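Local coordinates for F5/8 type C domain protein (Clostridium perfringens, PDB 7JRM), which probably helps an O-glycopeptidase recognise mucin glycans through its carbohydrate-binding module, which is joined to further domains by a helical bundle, at residues N248-S253 and S289-D294. Residues are numbered along the deposited sequence; the frame is centred on the assembly and turned at random.
Sequences NYTEES and SLVKVD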
loop_
_atom_site.group_PDB
_atom_site.type_symbol
_atom_site.label_atom_id
_atom_site.label_comp_id
_atom_site.label_asym_id
_atom_site.label_seq_id
_atom_site.Cartn_x
_atom_site.Cartn_y
_atom_site.Cartn_z
ATOM N N ASN A 248 8.163 9.446 -18.963
ATOM C CA ASN A 248 8.781 8.963 -20.191
ATOM C C ASN A 248 7.925 7.943 -20.930
ATOM O O ASN A 248 8.372 7.412 -21.953
ATOM C CB ASN A 248 10.151 8.353 -19.885
ATOM C CG ASN A 248 11.049 9.292 -19.103
ATOM O OD1 ASN A 248 11.892 8.853 -18.322
ATOM N ND2 ASN A 248 10.874 10.592 -19.312
ATOM N N TYR A 249 6.720 7.655 -20.446
ATOM C CA TYR A 249 5.834 6.690 -21.076
ATOM C C TYR A 249 4.472 7.327 -21.302
ATOM O O TYR A 249 4.112 8.318 -20.661
ATOM C CB TYR A 249 5.697 5.417 -20.228
ATOM C CG TYR A 249 7.023 4.847 -19.779
ATOM C CD1 TYR A 249 7.727 3.958 -20.582
ATOM C CD2 TYR A 249 7.575 5.202 -18.555
ATOM C CE1 TYR A 249 8.941 3.438 -20.177
ATOM C CE2 TYR A 249 8.788 4.686 -18.142
ATOM C CZ TYR A 249 9.467 3.805 -18.957
ATOM O OH TYR A 249 10.676 3.290 -18.550
ATOM N N THR A 250 3.723 6.754 -22.241
ATOM C CA THR A 250 2.410 7.286 -22.580
ATOM C C THR A 250 1.490 7.257 -21.364
ATOM O O THR A 250 1.645 6.432 -20.459
ATOM C CB THR A 250 1.788 6.488 -23.727
ATOM O OG1 THR A 250 1.228 5.271 -23.219
ATOM C CG2 THR A 250 2.838 6.159 -24.779
ATOM N N GLU A 251 0.527 8.182 -21.350
ATOM C CA GLU A 251 -0.396 8.273 -20.223
ATOM C C GLU A 251 -1.168 6.973 -20.034
ATOM O O GLU A 251 -1.448 6.568 -18.900
ATOM C CB GLU A 251 -1.356 9.448 -20.429
ATOM C CG GLU A 251 -2.650 9.354 -19.634
ATOM C CD GLU A 251 -3.389 10.674 -19.562
ATOM O OE1 GLU A 251 -4.599 10.695 -19.870
ATOM O OE2 GLU A 251 -2.761 11.690 -19.196
ATOM N N GLU A 252 -1.502 6.295 -21.134
ATOM C CA GLU A 252 -2.246 5.044 -21.037
ATOM C C GLU A 252 -1.405 3.947 -20.393
ATOM O O GLU A 252 -1.874 3.239 -19.494
ATOM C CB GLU A 252 -2.724 4.612 -22.423
ATOM C CG GLU A 252 -4.014 3.811 -22.414
ATOM C CD GLU A 252 -4.699 3.795 -23.767
ATOM N N SER A 253 -0.157 3.792 -20.840
ATOM C CA SER A 253 0.693 2.730 -20.311
ATOM C C SER A 253 1.206 3.061 -18.914
ATOM O O SER A 253 1.331 2.166 -18.070
ATOM C CB SER A 253 1.863 2.470 -21.259
ATOM O OG SER A 253 3.014 3.195 -20.863
ATOM N N SER A 289 4.785 -4.125 -20.854
ATOM C CA SER A 289 3.849 -3.471 -21.757
ATOM C C SER A 289 4.054 -1.965 -21.832
ATOM O O SER A 289 3.269 -1.278 -22.493
ATOM C CB SER A 289 2.407 -3.775 -21.333
ATOM O OG SER A 289 1.980 -5.025 -21.843
ATOM N N LEU A 290 5.082 -1.439 -21.172
ATOM C CA LEU A 290 5.359 -0.011 -21.228
ATOM C C LEU A 290 5.800 0.392 -22.630
ATOM O O LEU A 290 6.576 -0.312 -23.281
ATOM C CB LEU A 290 6.439 0.362 -20.215
ATOM C CG LEU A 290 6.015 0.533 -18.755
ATOM C CD1 LEU A 290 7.236 0.757 -17.881
ATOM C CD2 LEU A 290 5.027 1.681 -18.603
ATOM N N VAL A 291 5.296 1.532 -23.092
ATOM C CA VAL A 291 5.666 2.095 -24.384
ATOM C C VAL A 291 6.159 3.516 -24.150
ATOM O O VAL A 291 5.458 4.331 -23.539
ATOM C CB VAL A 291 4.487 2.073 -25.379
ATOM C CG1 VAL A 291 3.157 2.107 -24.635
ATOM C CG2 VAL A 291 4.589 3.219 -26.378
ATOM N N LYS A 292 7.371 3.804 -24.613
ATOM C CA LYS A 292 7.973 5.115 -24.421
ATOM C C LYS A 292 7.335 6.141 -25.351
ATOM O O LYS A 292 6.873 5.817 -26.449
ATOM C CB LYS A 292 9.482 5.053 -24.666
ATOM C CG LYS A 292 10.189 3.937 -23.911
ATOM C CD LYS A 292 11.338 4.482 -23.085
ATOM C CE LYS A 292 12.193 3.364 -22.520
ATOM N NZ LYS A 292 13.278 2.975 -23.463
ATOM N N VAL A 293 7.305 7.391 -24.892
ATOM C CA VAL A 293 6.817 8.501 -25.703
ATOM C C VAL A 293 7.867 8.863 -26.745
ATOM O O VAL A 293 9.026 8.446 -26.652
ATOM C CB VAL A 293 6.463 9.729 -24.842
ATOM C CG1 VAL A 293 5.521 9.348 -23.716
ATOM C CG2 VAL A 293 7.721 10.371 -24.288
ATOM N N ASP A 294 7.465 9.645 -27.744
ATOM C CA ASP A 294 8.380 10.177 -28.751
ATOM C C ASP A 294 8.203 11.692 -28.750
ATOM O O ASP A 294 7.274 12.213 -29.374
ATOM C CB ASP A 294 8.107 9.578 -30.126
ATOM C CG ASP A 294 9.076 10.076 -31.189
ATOM O OD1 ASP A 294 10.109 10.680 -30.834
ATOM O OD2 ASP A 294 8.795 9.865 -32.386
#
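Y249 and K292 face each other as a non-hydrogen-bonded pair in a single antiparallel bridge, and the two backbone bonds flanking them tie the turn leading into helix 251-270 to the chain that leaves helix 273-288. T250 N donates to V291 O at 3.3 Å, approaching almost along the C=O axis (172°). V293 N reaches N248 O at 3.1 Å from well above the carbonyl plane, and the same oxygen also receives a CA-H...O contact from K292. Because paired residues share one side of such a bridge, the Y249 and K292 side chains run side by side in the same direction, the lysine methylenes passing the CE1 corner of the ring, K292 CD 3.9 Å from Y249 CE1.

Apolar contact builds on this frame. L290 lays CD1 over one face of the Y249 ring, 4.0 Å from its centroid, a CH-pi contact; N248 CB lies near the rim of the opposite face. Both Y249 and L290 also touch L244 in the preceding loop. With CG of Y249 anti to its carbonyl carbon and beside its backbone N (chi1 -49°), the ring is turned so that one face meets L290. V293 sets CG1 against the Y249-T250 peptide, 3.3 Å from Y249 C, while the V291 methyls meet T250 CG2 and S253 CB, small groups suited to a close approach.

A polar side chain caps the helix start. T250 is the N-cap: its OG1 accepts from S253 N at 3.1 Å, so one residue uses its backbone N for the bridge and its hydroxyl for the cap.

The bridge thus ties the start of helix 251-270 to the chain leaving helix 273-288 at one end of the helical bundle. With directional backbone bonds and modest apolar cover at a surface where none of the touching residues is fully buried, it probably holds the outgoing segment by main-chain geometry more than by a buried core.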